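Local coordinates for protein mandalate racemase/muconate lactonizing enzyme (Unidentified, PDB 4E4U) that is a putative enolase-superfamily enzyme of the mandelate racemase/muconate lactonizing group, probably an isomerase, at residues G19-F25 and Y311-V315; F74-Y78 and T262-E266. One frame throughout, in Å; residues are numbered along the deposited sequence.

Contact 1 (G19-F25 and Y311-V315)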
loop_
_atom_site.group_PDB
_atom_site.type_symbol
_atom_site.label_atom_id
_atom_site.label_comp_id
_atom_site.label_asym_id
_atom_site.label_seq_id
_atom_site.Cartn_x
_atom_site.Cartn_y
_atom_site.Cartn_z
ATOM N N GLY A 19 -32.954 -29.047 -5.376
ATOM C CA GLY A 19 -33.127 -27.634 -5.644
ATOM C C GLY A 19 -33.781 -26.913 -4.478
ATOM O O GLY A 19 -34.161 -25.748 -4.600
ATOM N N GLY A 20 -33.924 -27.605 -3.348
ATOM C CA GLY A 20 -34.391 -26.964 -2.129
ATOM C C GLY A 20 -35.823 -27.278 -1.747
ATOM O O GLY A 20 -36.486 -28.086 -2.390
ATOM N N MET A 21 -36.308 -26.632 -0.690
ATOM C CA MET A 21 -37.633 -26.932 -0.156
ATOM C C MET A 21 -38.789 -26.281 -0.917
ATOM O O MET A 21 -39.871 -26.849 -1.007
ATOM C CB MET A 21 -37.703 -26.531 1.321
ATOM C CG MET A 21 -36.673 -27.216 2.211
ATOM S SD MET A 21 -36.731 -29.014 2.074
ATOM C CE MET A 21 -38.403 -29.351 2.609
ATOM N N TYR A 22 -38.574 -25.080 -1.436
ATOM C CA TYR A 22 -39.638 -24.362 -2.130
ATOM C C TYR A 22 -39.036 -23.360 -3.087
ATOM O O TYR A 22 -37.911 -22.902 -2.890
ATOM C CB TYR A 22 -40.593 -23.655 -1.145
ATOM C CG TYR A 22 -39.869 -22.788 -0.146
ATOM C CD1 TYR A 22 -39.471 -21.492 -0.474
ATOM C CD2 TYR A 22 -39.541 -23.274 1.112
ATOM C CE1 TYR A 22 -38.773 -20.705 0.429
ATOM C CE2 TYR A 22 -38.854 -22.495 2.022
ATOM C CZ TYR A 22 -38.465 -21.218 1.677
ATOM O OH TYR A 22 -37.776 -20.463 2.594
ATOM N N TRP A 23 -39.792 -23.028 -4.125
ATOM C CA TRP A 23 -39.384 -22.007 -5.082
ATOM C C TRP A 23 -40.394 -20.874 -5.066
ATOM O O TRP A 23 -41.604 -21.108 -5.032
ATOM C CB TRP A 23 -39.266 -22.603 -6.485
ATOM C CG TRP A 23 -38.252 -23.706 -6.574
ATOM C CD1 TRP A 23 -37.123 -23.851 -5.809
ATOM C CD2 TRP A 23 -38.282 -24.835 -7.462
ATOM N NE1 TRP A 23 -36.445 -24.991 -6.181
ATOM C CE2 TRP A 23 -37.135 -25.611 -7.191
ATOM C CE3 TRP A 23 -39.165 -25.254 -8.463
ATOM C CZ2 TRP A 23 -36.858 -26.798 -7.879
ATOM C CZ3 TRP A 23 -38.881 -26.429 -9.151
ATOM C CH2 TRP A 23 -37.740 -27.185 -8.857
ATOM N N ILE A 24 -39.885 -19.645 -5.075
ATOM C CA ILE A 24 -40.729 -18.462 -4.985
ATOM C C ILE A 24 -40.865 -17.809 -6.350
ATOM O O ILE A 24 -39.909 -17.211 -6.850
ATOM C CB ILE A 24 -40.135 -17.431 -4.002
ATOM C CG1 ILE A 24 -39.888 -18.064 -2.631
ATOM C CG2 ILE A 24 -41.059 -16.233 -3.881
ATOM C CD1 ILE A 24 -39.098 -17.169 -1.682
ATOM N N PHE A 25 -42.050 -17.912 -6.950
ATOM C CA PHE A 25 -42.284 -17.326 -8.266
ATOM C C PHE A 25 -43.184 -16.107 -8.173
ATOM O O PHE A 25 -44.084 -16.054 -7.335
ATOM C CB PHE A 25 -42.927 -18.344 -9.218
ATOM C CG PHE A 25 -42.109 -19.588 -9.426
ATOM C CD1 PHE A 25 -40.838 -19.523 -9.981
ATOM C CD2 PHE A 25 -42.626 -20.834 -9.088
ATOM C CE1 PHE A 25 -40.090 -20.676 -10.178
ATOM C CE2 PHE A 25 -41.887 -21.982 -9.288
ATOM C CZ PHE A 25 -40.616 -21.906 -9.828
ATOM N N TYR A 311 -29.557 -22.945 -7.291
ATOM C CA TYR A 311 -30.109 -23.954 -6.395
ATOM C C TYR A 311 -31.546 -23.561 -6.114
ATOM O O TYR A 311 -31.913 -23.193 -4.996
ATOM C CB TYR A 311 -29.311 -24.094 -5.089
ATOM C CG TYR A 311 -29.666 -25.382 -4.377
ATOM C CD1 TYR A 311 -29.322 -26.612 -4.929
ATOM C CD2 TYR A 311 -30.379 -25.380 -3.182
ATOM C CE1 TYR A 311 -29.662 -27.801 -4.312
ATOM C CE2 TYR A 311 -30.720 -26.576 -2.550
ATOM C CZ TYR A 311 -30.354 -27.778 -3.121
ATOM O OH TYR A 311 -30.686 -28.968 -2.509
ATOM N N ASN A 312 -32.356 -23.630 -7.161
ATOM C CA ASN A 312 -33.701 -23.080 -7.140
ATOM C C ASN A 312 -34.407 -23.533 -8.414
ATOM O O ASN A 312 -33.951 -24.491 -9.054
ATOM C CB ASN A 312 -33.692 -21.545 -6.942
ATOM C CG ASN A 312 -32.748 -20.816 -7.884
ATOM O OD1 ASN A 312 -31.536 -20.729 -7.646
ATOM N ND2 ASN A 312 -33.307 -20.252 -8.944
ATOM N N GLY A 313 -35.496 -22.862 -8.787
ATOM C CA GLY A 313 -36.366 -23.334 -9.852
ATOM C C GLY A 313 -35.921 -22.999 -11.265
ATOM O O GLY A 313 -34.888 -22.358 -11.482
ATOM N N PRO A 314 -36.714 -23.432 -12.251
ATOM C CA PRO A 314 -36.327 -23.255 -13.651
ATOM C C PRO A 314 -36.541 -21.837 -14.168
ATOM O O PRO A 314 -36.032 -21.507 -15.233
ATOM C CB PRO A 314 -37.243 -24.237 -14.391
ATOM C CG PRO A 314 -38.452 -24.310 -13.523
ATOM C CD PRO A 314 -37.935 -24.243 -12.116
ATOM N N VAL A 315 -37.279 -21.005 -13.439
ATOM C CA VAL A 315 -37.460 -19.623 -13.881
ATOM C C VAL A 315 -36.177 -18.827 -13.628
ATOM O O VAL A 315 -35.677 -18.137 -14.521
ATOM C CB VAL A 315 -38.691 -18.961 -13.229
ATOM C CG1 VAL A 315 -38.747 -17.478 -13.575
ATOM C CG2 VAL A 315 -39.977 -19.674 -13.673
#
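Trp23 and Tyr311 each lay a flat face against backbone of the other segment, and their first torsions set them there. In Trp23, CG lies opposite the carbonyl carbon (chi1 -60°), which swings the indole over the turn at Asn312-Gly313; in Tyr311, CG stands opposite the backbone N (chi1 -164°), and the phenol reaches back over Gly19. Gly313 CA sits above the six-membered ring of Trp23, 3.6 Å from its centroid in a CH-pi contact, while Asn312 C covers the same face nearer the rim. The fit is close, with Gly313 CA 3.4 Å from Trp23 CD2. A second CH-pi contact, at the other end, puts Gly19 CA 3.8 Å from the centroid of the Tyr311 ring. Within its own segment Trp23 NE1 donates to Gly19 O (2.9 Å, 165°), and the acceptor lies in the indole plane, which helps set the ring's rotation. Farther along, Pro314 CD comes to the edge of the Phe25 ring, and Phe25 CE1 meets Val315 CG2 at 3.6 Å. Gly313 is the N-cap residue of helix 314-325, and its N bonds to Glu39 OE2. Strand 22-30 runs between strands 3-12 and 35-40 in the antiparallel sheet of the N-terminal domain, and this contact joins it to the barrel domain where the turn after strand 305-306 enters helix 314-325.

Contact 2 (F74-Y78 and T262-E266)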
loop_
_atom_site.group_PDB
_atom_site.type_symbol
_atom_site.label_atom_id
_atom_site.label_comp_id
_atom_site.label_asym_id
_atom_site.label_seq_id
_atom_site.Cartn_x
_atom_site.Cartn_y
_atom_site.Cartn_z
ATOM N N PHE A 74 -34.746 -0.884 -9.632
ATOM C CA PHE A 74 -33.642 -1.237 -8.757
ATOM C C PHE A 74 -33.360 -0.120 -7.745
ATOM O O PHE A 74 -33.245 -0.380 -6.543
ATOM C CB PHE A 74 -32.370 -1.582 -9.536
ATOM C CG PHE A 74 -31.212 -1.908 -8.639
ATOM C CD1 PHE A 74 -31.023 -3.200 -8.172
ATOM C CD2 PHE A 74 -30.358 -0.905 -8.197
ATOM C CE1 PHE A 74 -29.977 -3.499 -7.311
ATOM C CE2 PHE A 74 -29.319 -1.191 -7.334
ATOM C CZ PHE A 74 -29.127 -2.482 -6.886
ATOM N N ARG A 75 -33.245 1.118 -8.226
ATOM C CA ARG A 75 -32.914 2.224 -7.328
ATOM C C ARG A 75 -33.984 2.423 -6.261
ATOM O O ARG A 75 -33.657 2.696 -5.105
ATOM C CB ARG A 75 -32.684 3.536 -8.092
ATOM C CG ARG A 75 -31.454 3.559 -9.006
ATOM C CD ARG A 75 -30.152 3.197 -8.300
ATOM N NE ARG A 75 -29.898 4.008 -7.116
ATOM C CZ ARG A 75 -28.799 3.909 -6.373
ATOM N NH1 ARG A 75 -27.839 3.061 -6.722
ATOM N NH2 ARG A 75 -28.655 4.668 -5.291
ATOM N N GLN A 76 -35.255 2.304 -6.636
ATOM C CA GLN A 76 -36.317 2.483 -5.650
ATOM C C GLN A 76 -36.264 1.392 -4.583
ATOM O O GLN A 76 -36.389 1.669 -3.392
ATOM C CB GLN A 76 -37.705 2.499 -6.307
ATOM C CG GLN A 76 -37.923 3.603 -7.336
ATOM C CD GLN A 76 -37.763 5.005 -6.780
ATOM O OE1 GLN A 76 -38.196 5.307 -5.665
ATOM N NE2 GLN A 76 -37.166 5.886 -7.579
ATOM N N ALA A 77 -36.088 0.148 -5.011
ATOM C CA ALA A 77 -36.028 -0.963 -4.067
ATOM C C ALA A 77 -34.800 -0.867 -3.166
ATOM O O ALA A 77 -34.884 -1.049 -1.952
ATOM C CB ALA A 77 -36.039 -2.292 -4.813
ATOM N N TYR A 78 -33.652 -0.592 -3.783
ATOM C CA TYR A 78 -32.381 -0.457 -3.083
ATOM C C TYR A 78 -32.414 0.645 -2.026
ATOM O O TYR A 78 -31.719 0.565 -1.020
ATOM C CB TYR A 78 -31.282 -0.184 -4.123
ATOM C CG TYR A 78 -29.872 -0.084 -3.587
ATOM C CD1 TYR A 78 -29.213 -1.201 -3.096
ATOM C CD2 TYR A 78 -29.187 1.122 -3.607
ATOM C CE1 TYR A 78 -27.920 -1.120 -2.634
ATOM C CE2 TYR A 78 -27.891 1.218 -3.135
ATOM C CZ TYR A 78 -27.261 0.091 -2.646
ATOM O OH TYR A 78 -25.967 0.151 -2.174
ATOM N N THR A 262 -24.782 -9.802 -2.966
ATOM C CA THR A 262 -25.819 -9.127 -3.721
ATOM C C THR A 262 -25.385 -7.714 -4.096
ATOM O O THR A 262 -24.697 -7.044 -3.323
ATOM C CB THR A 262 -27.156 -9.097 -2.943
ATOM O OG1 THR A 262 -28.164 -8.501 -3.767
ATOM C CG2 THR A 262 -27.021 -8.332 -1.618
ATOM N N THR A 263 -25.820 -7.276 -5.277
ATOM C CA THR A 263 -25.500 -5.984 -5.896
ATOM C C THR A 263 -24.063 -5.836 -6.378
ATOM O O THR A 263 -23.131 -6.480 -5.875
ATOM C CB THR A 263 -25.828 -4.737 -5.015
ATOM O OG1 THR A 263 -24.759 -4.469 -4.090
ATOM C CG2 THR A 263 -27.166 -4.876 -4.289
ATOM N N LYS A 264 -23.894 -4.940 -7.344
ATOM C CA LYS A 264 -22.580 -4.609 -7.870
ATOM C C LYS A 264 -21.656 -4.038 -6.794
ATOM O O LYS A 264 -20.445 -4.172 -6.896
ATOM C CB LYS A 264 -22.723 -3.620 -9.022
ATOM C CG LYS A 264 -23.403 -2.312 -8.632
ATOM C CD LYS A 264 -23.868 -1.563 -9.881
ATOM C CE LYS A 264 -24.757 -0.374 -9.551
ATOM N NZ LYS A 264 -26.057 -0.806 -8.944
ATOM N N TYR A 265 -22.217 -3.412 -5.765
ATOM C CA TYR A 265 -21.391 -2.811 -4.721
ATOM C C TYR A 265 -20.625 -3.863 -3.917
ATOM O O TYR A 265 -19.466 -3.665 -3.567
ATOM C CB TYR A 265 -22.247 -1.937 -3.809
ATOM C CG TYR A 265 -22.980 -0.858 -4.569
ATOM C CD1 TYR A 265 -22.292 0.228 -5.104
ATOM C CD2 TYR A 265 -24.355 -0.923 -4.762
ATOM C CE1 TYR A 265 -22.961 1.221 -5.810
ATOM C CE2 TYR A 265 -25.027 0.064 -5.464
ATOM C CZ TYR A 265 -24.328 1.131 -5.978
ATOM O OH TYR A 265 -25.002 2.103 -6.672
ATOM N N GLU A 266 -21.270 -4.992 -3.637
ATOM C CA GLU A 266 -20.609 -6.066 -2.902
ATOM C C GLU A 266 -19.581 -6.785 -3.761
ATOM O O GLU A 266 -18.492 -7.118 -3.294
ATOM C CB GLU A 266 -21.628 -7.049 -2.322
ATOM C CG GLU A 266 -22.461 -6.419 -1.231
ATOM C CD GLU A 266 -23.378 -7.391 -0.502
ATOM O OE1 GLU A 266 -23.310 -8.621 -0.743
ATOM O OE2 GLU A 266 -24.174 -6.910 0.332
HETATM O O HOH W 1 -27.572 1.479 -9.248
#
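The helical turn at 74-78 faces the first turn of helix 263-272 with the backbones well apart, Tyr78 CA and Thr263 CA, the nearest pair, being separated by 9.3 Å, so side chains, most of them long, do the bridging. Tyr78 and Tyr265 meet in the middle: their planes are only 21° apart, but the rings are slid so far that they barely overlap, with centroids 5.4 Å apart. It is the phenol end of Tyr78 that touches: its OH lies 3.2 Å from Tyr265 CD2, meeting that ring obliquely, and CZ lies 3.6 Å from Tyr265 CE2. Beside this pair, the methyl CG2 of Thr263 comes to the edge of the Phe74 ring, 4.0 Å from CZ, and also approaches Tyr78 CE1. Arg75 bends at both chi2 and chi3, which curls its guanidinium back over Tyr78 CD2 and presents NH1 to Tyr265 OH. That bond is weak, 3.0 Å long and bent to 130°, although the hydroxyl lies in the guanidinium plane. NH1 also gives a hydrogen to a water that accepts a second one from Lys264 NZ at 2.8 Å, a bridge that probably eases the closeness of two like charges. Their stronger partners lie outside: Arg75 NE bonds to Ala173 O of the second subunit, and Lys264 NZ forms a salt bridge with Glu291. Helix 70-79 packs against helix 263-272 of the barrel domain; Met91, from helix 88-109 of the N-terminal domain, and Glu291, from helix 289-301, pack on both Phe74 and Thr263, while Tyr303 of a third subunit packs on Tyr265.

In the fold
Both contacts join the N-terminal domain to the barrel domain, but they use different elements: strand 22-30 with the start of helix 314-325 in contact 1, helix 70-79 with helix 263-272 in contact 2. Their centres are 22 Å apart, and contact 2 is nested along the chain inside the loop that contact 1 closes. Both are buried. Contact 1 lies deeper in its own subunit, about 10 Å from the chain centre, and relies on rings against glycine-rich backbone. Contact 2, about 18 Å out, joins well-separated helices through long polar and aromatic side chains plus a water, and is also touched by two neighbouring subunits, which do not reach contact 1.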